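PDB 4F62: geranyltranstransferase from Marinomonas sp. MED121, which probably condenses isopentenyl diphosphate with allylic diphosphates to build isoprenoid chains, as a putative farnesyl-diphosphate synthase of the polyprenyl synthetase family. Local coordinates for residues L33-L41 with P100-E108; L216-L227 with T248-K259. All coordinates share one frame; numbering follows the deposited sequence. Where two conformers were deposited one is given.

Interaction 1: residues L33-L41 with P100-E108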
loop_
_atom_site.group_PDB
_atom_site.type_symbol
_atom_site.label_atom_id
_atom_site.label_comp_id
_atom_site.label_asym_id
_atom_site.label_seq_id
_atom_site.Cartn_x
_atom_site.Cartn_y
_atom_site.Cartn_z
ATOM N N LEU A 33 15.821 6.882 3.234
ATOM C CA LEU A 33 14.409 6.770 2.903
ATOM C C LEU A 33 13.545 7.544 3.891
ATOM O O LEU A 33 12.625 8.264 3.503
ATOM C CB LEU A 33 13.985 5.299 2.889
ATOM C CG LEU A 33 12.540 5.028 2.475
ATOM C CD1 LEU A 33 12.307 5.507 1.047
ATOM C CD2 LEU A 33 12.217 3.533 2.601
ATOM N N HIS A 34 13.842 7.383 5.173
ATOM C CA HIS A 34 13.059 8.017 6.224
ATOM C C HIS A 34 13.192 9.532 6.166
ATOM O O HIS A 34 12.241 10.252 6.466
ATOM C CB HIS A 34 13.496 7.513 7.603
ATOM C CG HIS A 34 12.972 6.138 7.930
ATOM N ND1 HIS A 34 13.507 5.382 8.953
ATOM C CD2 HIS A 34 11.977 5.413 7.397
ATOM C CE1 HIS A 34 12.852 4.229 9.025
ATOM N NE2 HIS A 34 11.916 4.225 8.086
ATOM N N ASN A 35 14.378 10.014 5.811
ATOM C CA ASN A 35 14.576 11.452 5.657
ATOM C C ASN A 35 13.597 12.033 4.645
ATOM O O ASN A 35 12.909 13.010 4.932
ATOM C CB ASN A 35 16.019 11.757 5.272
ATOM C CG ASN A 35 16.970 11.596 6.441
ATOM O OD1 ASN A 35 16.544 11.620 7.603
ATOM N ND2 ASN A 35 18.262 11.434 6.147
ATOM N N ALA A 36 13.503 11.398 3.480
ATOM C CA ALA A 36 12.582 11.839 2.442
ATOM C C ALA A 36 11.126 11.693 2.883
ATOM O O ALA A 36 10.305 12.576 2.625
ATOM C CB ALA A 36 12.826 11.069 1.158
ATOM N N MET A 37 10.810 10.579 3.540
ATOM C CA MET A 37 9.460 10.339 4.042
ATOM C C MET A 37 9.046 11.422 5.015
ATOM O O MET A 37 7.946 11.965 4.922
ATOM C CB MET A 37 9.364 8.974 4.733
ATOM C CG MET A 37 9.279 7.788 3.779
ATOM S SD MET A 37 9.371 6.204 4.655
ATOM C CE MET A 37 7.659 5.950 5.130
ATOM N N ARG A 38 9.936 11.734 5.951
ATOM C CA ARG A 38 9.663 12.738 6.974
ATOM C C ARG A 38 9.540 14.139 6.387
ATOM O O ARG A 38 8.714 14.933 6.838
ATOM C CB ARG A 38 10.750 12.723 8.057
ATOM C CG ARG A 38 10.685 11.508 8.980
ATOM C CD ARG A 38 11.643 11.633 10.155
ATOM N NE ARG A 38 11.544 10.486 11.056
ATOM C CZ ARG A 38 12.473 9.539 11.180
ATOM N NH1 ARG A 38 12.285 8.531 12.023
ATOM N NH2 ARG A 38 13.594 9.603 10.470
ATOM N N TYR A 39 10.372 14.441 5.394
ATOM C CA TYR A 39 10.356 15.754 4.747
ATOM C C TYR A 39 8.968 16.019 4.165
ATOM O O TYR A 39 8.462 17.130 4.231
ATOM C CB TYR A 39 11.431 15.859 3.657
ATOM C CG TYR A 39 11.382 17.167 2.899
ATOM C CD1 TYR A 39 11.617 18.374 3.550
ATOM C CD2 TYR A 39 11.096 17.200 1.537
ATOM C CE1 TYR A 39 11.569 19.580 2.871
ATOM C CE2 TYR A 39 11.045 18.407 0.845
ATOM C CZ TYR A 39 11.284 19.593 1.521
ATOM O OH TYR A 39 11.240 20.800 0.857
ATOM N N SER A 40 8.343 14.972 3.643
ATOM C CA SER A 40 7.015 15.091 3.047
ATOM C C SER A 40 5.861 15.066 4.055
ATOM O O SER A 40 4.884 15.809 3.909
ATOM C CB SER A 40 6.814 14.008 1.987
ATOM O OG SER A 40 7.634 14.268 0.857
ATOM N N LEU A 41 5.966 14.213 5.068
ATOM C CA LEU A 41 4.931 14.135 6.095
ATOM C C LEU A 41 4.834 15.394 6.936
ATOM O O LEU A 41 3.743 15.740 7.380
ATOM C CB LEU A 41 5.172 12.947 7.034
ATOM C CG LEU A 41 4.532 11.608 6.707
ATOM C CD1 LEU A 41 5.018 10.552 7.698
ATOM C CD2 LEU A 41 3.009 11.730 6.742
ATOM N N PRO A 100 9.568 23.857 -1.790
ATOM C CA PRO A 100 10.268 22.981 -2.738
ATOM C C PRO A 100 9.782 21.537 -2.619
ATOM O O PRO A 100 9.721 20.994 -1.513
ATOM C CB PRO A 100 11.734 23.095 -2.308
ATOM C CG PRO A 100 11.672 23.429 -0.856
ATOM C CD PRO A 100 10.411 24.229 -0.640
ATOM N N THR A 101 9.429 20.931 -3.750
ATOM C CA THR A 101 8.863 19.584 -3.758
ATOM C C THR A 101 9.892 18.517 -3.346
ATOM O O THR A 101 11.094 18.795 -3.269
ATOM C CB THR A 101 8.220 19.246 -5.133
ATOM O OG1 THR A 101 9.191 19.382 -6.176
ATOM C CG2 THR A 101 7.051 20.181 -5.427
ATOM N N CYS A 102 9.415 17.303 -3.072
ATOM C CA CYS A 102 10.298 16.226 -2.620
ATOM C C CYS A 102 11.343 15.836 -3.673
ATOM O O CYS A 102 12.480 15.505 -3.335
ATOM C CB CYS A 102 9.485 15.002 -2.188
ATOM S SG CYS A 102 10.482 13.653 -1.491
ATOM N N HIS A 103 10.961 15.887 -4.948
ATOM C CA HIS A 103 11.892 15.566 -6.034
ATOM C C HIS A 103 12.886 16.700 -6.322
ATOM O O HIS A 103 13.956 16.461 -6.886
ATOM C CB HIS A 103 11.147 15.128 -7.310
ATOM C CG HIS A 103 10.263 16.185 -7.905
ATOM N ND1 HIS A 103 10.699 17.062 -8.875
ATOM C CD2 HIS A 103 8.963 16.490 -7.681
ATOM C CE1 HIS A 103 9.710 17.871 -9.215
ATOM N NE2 HIS A 103 8.645 17.544 -8.503
ATOM N N ILE A 104 12.528 17.925 -5.930
ATOM C CA ILE A 104 13.426 19.080 -6.044
ATOM C C ILE A 104 14.492 19.051 -4.949
ATOM O O ILE A 104 15.693 19.138 -5.230
ATOM C CB ILE A 104 12.658 20.434 -5.964
ATOM C CG1 ILE A 104 11.823 20.663 -7.228
ATOM C CG2 ILE A 104 13.620 21.600 -5.735
ATOM C CD1 ILE A 104 12.532 20.301 -8.519
ATOM N N GLN A 105 14.045 18.930 -3.700
ATOM C CA GLN A 105 14.948 18.830 -2.556
ATOM C C GLN A 105 15.847 17.597 -2.631
ATOM O O GLN A 105 17.044 17.673 -2.340
ATOM C CB GLN A 105 14.152 18.834 -1.249
ATOM C CG GLN A 105 13.904 20.224 -0.693
ATOM C CD GLN A 105 14.920 20.617 0.363
ATOM O OE1 GLN A 105 15.705 19.787 0.825
ATOM N NE2 GLN A 105 14.907 21.888 0.757
ATOM N N PHE A 106 15.265 16.464 -3.016
ATOM C CA PHE A 106 16.039 15.253 -3.276
ATOM C C PHE A 106 16.189 15.044 -4.777
ATOM O O PHE A 106 16.704 15.912 -5.485
ATOM C CB PHE A 106 15.377 14.036 -2.626
ATOM C CG PHE A 106 15.294 14.130 -1.134
ATOM C CD1 PHE A 106 16.416 13.897 -0.353
ATOM C CD2 PHE A 106 14.102 14.465 -0.511
ATOM C CE1 PHE A 106 16.351 13.992 1.024
ATOM C CE2 PHE A 106 14.031 14.565 0.865
ATOM C CZ PHE A 106 15.157 14.324 1.635
ATOM N N ASP A 107 15.753 13.888 -5.260
ATOM C CA ASP A 107 15.654 13.669 -6.694
ATOM C C ASP A 107 14.365 12.934 -7.002
ATOM O O ASP A 107 13.623 12.557 -6.093
ATOM C CB ASP A 107 16.879 12.928 -7.248
ATOM C CG ASP A 107 17.216 11.678 -6.463
ATOM O OD1 ASP A 107 16.312 10.850 -6.224
ATOM O OD2 ASP A 107 18.396 11.525 -6.084
ATOM N N GLU A 108 14.099 12.741 -8.289
ATOM C CA GLU A 108 12.879 12.085 -8.736
ATOM C C GLU A 108 12.815 10.632 -8.246
ATOM O O GLU A 108 11.766 10.162 -7.795
ATOM C CB GLU A 108 12.808 12.145 -10.260
ATOM C CG GLU A 108 11.446 11.842 -10.845
ATOM C CD GLU A 108 11.412 12.065 -12.342
ATOM O OE1 GLU A 108 12.137 12.967 -12.824
ATOM O OE2 GLU A 108 10.666 11.337 -13.035
#
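Ala36 and Phe106 form the apolar centre of this contact. The methyl of Ala36 sits over one face of the Phe106 ring, displaced toward the rim, in a CH-pi contact with CB 4.1 Å from the ring centroid. Phe106 CE2 also comes within 3.5 Å of Ala36 CA, an approach to the helix backbone that suits a residue as small as alanine. Cys102 SG borders the same patch at 4.4 Å from Ala36 CB. The side chains of Tyr39 and Phe106 run past one another in opposite directions, Tyr39 CD2 lying 4.0 Å from Phe106 CE2. With CG anti to the backbone N (chi1 176°), Tyr39 reaches across to the short helix 102-105. Gln105, its chain bent at chi2, crosses the tyrosine nearly at right angles and brings its aliphatic CG to 3.5 Å from Tyr39 CZ. On the other flank Ser40 OG meets the Cys102 side chain, 3.6 Å from CB, and both residues also touch Ile83 of helix 65-86. At the polar edge the Tyr39 hydroxyl donates to Pro100 O at 2.8 Å. The C=O...donor angle is 139° and the donor is tilted 26° from the carbonyl plane. A tyrosine suits this place because its ring packs like an apolar residue while its hydroxyl takes up a backbone carbonyl just before the Thr101 N-cap. The contact thus seats a short connecting helix of the all-alpha isoprenoid synthase fold, just beyond the unmodelled residues 93-99, against helix 31-41.

Interaction 2: residues L216-L227 with T248-K259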
loop_
_atom_site.group_PDB
_atom_site.type_symbol
_atom_site.label_atom_id
_atom_site.label_comp_id
_atom_site.label_asym_id
_atom_site.label_seq_id
_atom_site.Cartn_x
_atom_site.Cartn_y
_atom_site.Cartn_z
ATOM N N LEU A 216 -17.253 17.417 -2.318
ATOM C CA LEU A 216 -17.586 18.093 -3.560
ATOM C C LEU A 216 -17.546 19.616 -3.359
ATOM O O LEU A 216 -16.956 20.342 -4.171
ATOM C CB LEU A 216 -18.954 17.624 -4.075
ATOM C CG LEU A 216 -19.438 18.166 -5.423
ATOM C CD1 LEU A 216 -18.354 18.032 -6.500
ATOM C CD2 LEU A 216 -20.716 17.433 -5.846
ATOM N N ALA A 217 -18.145 20.097 -2.269
ATOM C CA ALA A 217 -18.227 21.538 -2.017
ATOM C C ALA A 217 -16.868 22.230 -2.074
ATOM O O ALA A 217 -16.744 23.339 -2.613
ATOM C CB ALA A 217 -18.899 21.818 -0.679
ATOM N N PHE A 218 -15.843 21.578 -1.538
ATOM C CA PHE A 218 -14.529 22.209 -1.527
ATOM C C PHE A 218 -13.929 22.287 -2.934
ATOM O O PHE A 218 -13.256 23.264 -3.267
ATOM C CB PHE A 218 -13.591 21.568 -0.483
ATOM C CG PHE A 218 -12.566 20.630 -1.047
ATOM C CD1 PHE A 218 -11.413 21.114 -1.680
ATOM C CD2 PHE A 218 -12.714 19.258 -0.881
ATOM C CE1 PHE A 218 -10.459 20.239 -2.186
ATOM C CE2 PHE A 218 -11.763 18.371 -1.377
ATOM C CZ PHE A 218 -10.632 18.859 -2.029
ATOM N N GLN A 219 -14.191 21.280 -3.768
ATOM C CA GLN A 219 -13.749 21.356 -5.160
ATOM C C GLN A 219 -14.481 22.451 -5.929
ATOM O O GLN A 219 -13.859 23.198 -6.694
ATOM C CB GLN A 219 -13.888 19.999 -5.863
ATOM C CG GLN A 219 -12.921 18.932 -5.336
ATOM C CD GLN A 219 -11.477 19.137 -5.800
ATOM O OE1 GLN A 219 -11.149 20.126 -6.459
ATOM N NE2 GLN A 219 -10.612 18.187 -5.457
ATOM N N VAL A 220 -15.796 22.551 -5.733
ATOM C CA VAL A 220 -16.556 23.620 -6.381
ATOM C C VAL A 220 -16.049 24.979 -5.921
ATOM O O VAL A 220 -15.786 25.867 -6.740
ATOM C CB VAL A 220 -18.078 23.520 -6.102
ATOM C CG1 VAL A 220 -18.847 24.602 -6.896
ATOM C CG2 VAL A 220 -18.584 22.127 -6.455
ATOM N N GLN A 221 -15.905 25.135 -4.607
ATOM C CA GLN A 221 -15.418 26.387 -4.047
ATOM C C GLN A 221 -14.039 26.752 -4.590
ATOM O O GLN A 221 -13.772 27.916 -4.884
ATOM C CB GLN A 221 -15.385 26.325 -2.513
ATOM C CG GLN A 221 -14.982 27.643 -1.860
ATOM C CD GLN A 221 -15.901 28.814 -2.227
ATOM O OE1 GLN A 221 -17.017 28.627 -2.726
ATOM N NE2 GLN A 221 -15.428 30.034 -1.973
ATOM N N ASP A 222 -13.177 25.749 -4.744
ATOM C CA ASP A 222 -11.852 25.965 -5.321
ATOM C C ASP A 222 -11.877 26.602 -6.711
ATOM O O ASP A 222 -11.108 27.523 -6.989
ATOM C CB ASP A 222 -11.077 24.656 -5.364
ATOM C CG ASP A 222 -9.905 24.661 -4.422
ATOM O OD1 ASP A 222 -10.103 24.340 -3.230
ATOM O OD2 ASP A 222 -8.792 25.012 -4.878
ATOM N N ASP A 223 -12.761 26.115 -7.578
ATOM C CA ASP A 223 -12.914 26.686 -8.918
ATOM C C ASP A 223 -13.438 28.113 -8.823
ATOM O O ASP A 223 -13.067 28.981 -9.618
ATOM C CB ASP A 223 -13.888 25.851 -9.761
ATOM C CG ASP A 223 -13.292 24.545 -10.241
ATOM O OD1 ASP A 223 -12.058 24.368 -10.136
ATOM O OD2 ASP A 223 -14.067 23.695 -10.742
ATOM N N ILE A 224 -14.317 28.350 -7.854
ATOM C CA ILE A 224 -14.876 29.683 -7.652
ATOM C C ILE A 224 -13.762 30.643 -7.214
ATOM O O ILE A 224 -13.655 31.761 -7.713
ATOM C CB ILE A 224 -16.036 29.661 -6.618
ATOM C CG1 ILE A 224 -17.266 28.973 -7.230
ATOM C CG2 ILE A 224 -16.411 31.075 -6.187
ATOM C CD1 ILE A 224 -18.308 28.578 -6.201
ATOM N N ILE A 225 -12.915 30.182 -6.304
ATOM C CA ILE A 225 -11.774 30.970 -5.845
ATOM C C ILE A 225 -10.794 31.309 -6.981
ATOM O O ILE A 225 -10.339 32.449 -7.094
ATOM C CB ILE A 225 -11.040 30.250 -4.688
ATOM C CG1 ILE A 225 -11.959 30.156 -3.461
ATOM C CG2 ILE A 225 -9.757 30.976 -4.325
ATOM C CD1 ILE A 225 -11.380 29.338 -2.301
ATOM N N ASP A 226 -10.483 30.327 -7.825
ATOM C CA ASP A 226 -9.583 30.547 -8.958
ATOM C C ASP A 226 -10.086 31.630 -9.898
ATOM O O ASP A 226 -9.294 32.327 -10.537
ATOM C CB ASP A 226 -9.378 29.255 -9.744
ATOM C CG ASP A 226 -8.476 28.279 -9.028
ATOM O OD1 ASP A 226 -7.720 28.719 -8.132
ATOM O OD2 ASP A 226 -8.523 27.076 -9.369
ATOM N N LEU A 227 -11.407 31.769 -9.980
ATOM C CA LEU A 227 -12.026 32.769 -10.846
ATOM C C LEU A 227 -11.659 34.201 -10.468
ATOM O O LEU A 227 -11.891 35.130 -11.241
ATOM C CB LEU A 227 -13.548 32.612 -10.843
ATOM C CG LEU A 227 -14.149 31.940 -12.075
ATOM C CD1 LEU A 227 -15.662 32.081 -12.085
ATOM C CD2 LEU A 227 -13.556 32.553 -13.327
ATOM N N THR A 248 -14.525 23.295 -15.461
ATOM C CA THR A 248 -14.674 23.787 -14.093
ATOM C C THR A 248 -16.169 23.916 -13.776
ATOM O O THR A 248 -16.993 24.025 -14.686
ATOM C CB THR A 248 -14.033 25.189 -13.917
ATOM O OG1 THR A 248 -14.859 26.175 -14.546
ATOM C CG2 THR A 248 -12.639 25.255 -14.523
ATOM N N TYR A 249 -16.524 23.938 -12.496
ATOM C CA TYR A 249 -17.925 24.156 -12.129
ATOM C C TYR A 249 -18.549 25.477 -12.611
ATOM O O TYR A 249 -19.689 25.472 -13.080
ATOM C CB TYR A 249 -18.164 23.903 -10.631
ATOM C CG TYR A 249 -17.876 22.457 -10.265
ATOM C CD1 TYR A 249 -18.816 21.455 -10.495
ATOM C CD2 TYR A 249 -16.639 22.090 -9.742
ATOM C CE1 TYR A 249 -18.536 20.113 -10.189
ATOM C CE2 TYR A 249 -16.353 20.763 -9.426
ATOM C CZ TYR A 249 -17.304 19.781 -9.651
ATOM O OH TYR A 249 -17.004 18.469 -9.343
ATOM N N PRO A 250 -17.813 26.610 -12.503
ATOM C CA PRO A 250 -18.399 27.860 -13.004
ATOM C C PRO A 250 -18.634 27.835 -14.502
ATOM O O PRO A 250 -19.595 28.441 -14.974
ATOM C CB PRO A 250 -17.341 28.911 -12.665
ATOM C CG PRO A 250 -16.643 28.355 -11.471
ATOM C CD PRO A 250 -16.602 26.865 -11.700
ATOM N N LYS A 251 -17.780 27.154 -15.257
ATOM C CA LYS A 251 -18.037 27.042 -16.697
ATOM C C LYS A 251 -19.231 26.143 -16.989
ATOM O O LYS A 251 -19.972 26.384 -17.933
ATOM C CB LYS A 251 -16.788 26.567 -17.449
ATOM C CG LYS A 251 -15.807 27.699 -17.676
ATOM C CD LYS A 251 -14.366 27.247 -17.566
ATOM C CE LYS A 251 -13.807 26.825 -18.907
ATOM N NZ LYS A 251 -12.345 26.539 -18.802
ATOM N N LEU A 252 -19.425 25.117 -16.168
ATOM C CA LEU A 252 -20.511 24.172 -16.413
ATOM C C LEU A 252 -21.854 24.639 -15.845
ATOM O O LEU A 252 -22.908 24.286 -16.368
ATOM C CB LEU A 252 -20.145 22.780 -15.873
ATOM C CG LEU A 252 -19.008 22.066 -16.613
ATOM C CD1 LEU A 252 -18.480 20.870 -15.806
ATOM C CD2 LEU A 252 -19.477 21.622 -17.996
ATOM N N LEU A 253 -21.829 25.433 -14.780
ATOM C CA LEU A 253 -23.081 25.829 -14.133
ATOM C C LEU A 253 -23.314 27.336 -14.119
ATOM O O LEU A 253 -24.349 27.801 -13.638
ATOM C CB LEU A 253 -23.099 25.326 -12.693
ATOM C CG LEU A 253 -22.955 23.828 -12.459
ATOM C CD1 LEU A 253 -22.656 23.560 -10.981
ATOM C CD2 LEU A 253 -24.234 23.143 -12.886
ATOM N N GLY A 254 -22.347 28.096 -14.630
ATOM C CA GLY A 254 -22.343 29.540 -14.444
ATOM C C GLY A 254 -21.729 29.827 -13.076
ATOM O O GLY A 254 -21.724 28.949 -12.199
ATOM N N LEU A 255 -21.197 31.033 -12.884
ATOM C CA LEU A 255 -20.676 31.436 -11.575
ATOM C C LEU A 255 -21.770 31.347 -10.513
ATOM O O LEU A 255 -21.535 30.860 -9.404
ATOM C CB LEU A 255 -20.105 32.865 -11.616
ATOM C CG LEU A 255 -19.648 33.395 -10.251
ATOM C CD1 LEU A 255 -18.548 32.515 -9.659
ATOM C CD2 LEU A 255 -19.191 34.845 -10.341
ATOM N N ASP A 256 -22.966 31.813 -10.867
ATOM C CA ASP A 256 -24.106 31.805 -9.950
ATOM C C ASP A 256 -24.516 30.386 -9.557
ATOM O O ASP A 256 -24.803 30.115 -8.384
ATOM C CB ASP A 256 -25.298 32.540 -10.573
ATOM C CG ASP A 256 -25.784 31.885 -11.867
ATOM O OD1 ASP A 256 -24.952 31.326 -12.621
ATOM O OD2 ASP A 256 -27.006 31.926 -12.130
ATOM N N GLY A 257 -24.516 29.478 -10.534
ATOM C CA GLY A 257 -24.868 28.089 -10.292
ATOM C C GLY A 257 -23.861 27.362 -9.424
ATOM O O GLY A 257 -24.224 26.497 -8.603
ATOM N N ALA A 258 -22.588 27.693 -9.599
ATOM C CA ALA A 258 -21.539 27.065 -8.794
ATOM C C ALA A 258 -21.620 27.560 -7.346
ATOM O O ALA A 258 -21.471 26.782 -6.401
ATOM C CB ALA A 258 -20.172 27.355 -9.375
ATOM N N LYS A 259 -21.854 28.860 -7.181
ATOM C CA LYS A 259 -22.045 29.436 -5.850
ATOM C C LYS A 259 -23.246 28.818 -5.133
ATOM O O LYS A 259 -23.172 28.493 -3.943
ATOM C CB LYS A 259 -22.200 30.963 -5.934
ATOM C CG LYS A 259 -20.880 31.695 -6.137
ATOM C CD LYS A 259 -20.920 33.062 -5.480
ATOM C CE LYS A 259 -19.552 33.483 -4.977
ATOM N NZ LYS A 259 -18.720 34.063 -6.066
#
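Helix 216-226 carries the sequence DDIID, the second aspartate-rich motif of polyprenyl synthases, which in relatives binds substrate diphosphate through magnesium. One of its acids, Asp223, faces the start of helix 249-259: Tyr249 N donates to Asp223 OD2 at 3.0 Å, nearly straight at 164°, on the anti side of the carboxylate and somewhat out of its plane. An acid suits this spot, accepting from a first-turn N-H that has no earlier turn to bond, while Thr248 as N-cap takes Lys251 N on its OG1. Tyr249, whose chi1 of -63° lays the ring against Val220 and Asp223, is a knob among Leu216, Gln219, Val220 and Asp223. Val220 CG2 stands over the middle of the Tyr249 ring, 3.8 Å from the centroid, and Leu216 CD1 lies 3.2 Å from Tyr249 OH, which is hydrogen-bonded to His177 ND1 of helix 170-194. A leucine in place of Tyr249 would probably cost Val220 its aromatic face and leave His177 without its hydroxyl partner. Ile224 is the reciprocal knob, among Pro250, Leu255, Ala258 and Lys259, with CD1 3.9 Å from Ala258 CB. At the outer end Leu227 CD1 rests 3.6 Å from Pro250 CB. The segment axes pass 9.5 Å apart at 81°. Around this crossing, helix 170-194 adds Leu170 and Leu173 against Tyr249, Val262 of helix 249-273 packs on Val220 and Ile224, and helix 281-291 meets Ala217 and Phe218.

In the fold
Interactions 1 and 2 follow one another along the chain and do not touch: their centres lie 33 Å apart and their nearest atoms about 17 Å. Each nonetheless borders one of the two aspartate-rich motifs that in this family flank the active-site cavity. Interaction 2 includes the second motif itself, whereas residues 100-108 of interaction 1 reach Asp86 of the first, touched by Thr101 and weakly bonded through its carbonyl to His103. Both contacts adjoin unmodelled loops, 93-99 and 229-244. They differ toward the dimer: Leu33 and Glu108 of interaction 1 pack on the second subunit, whereas no other chain of the assembly touches the two segments of interaction 2.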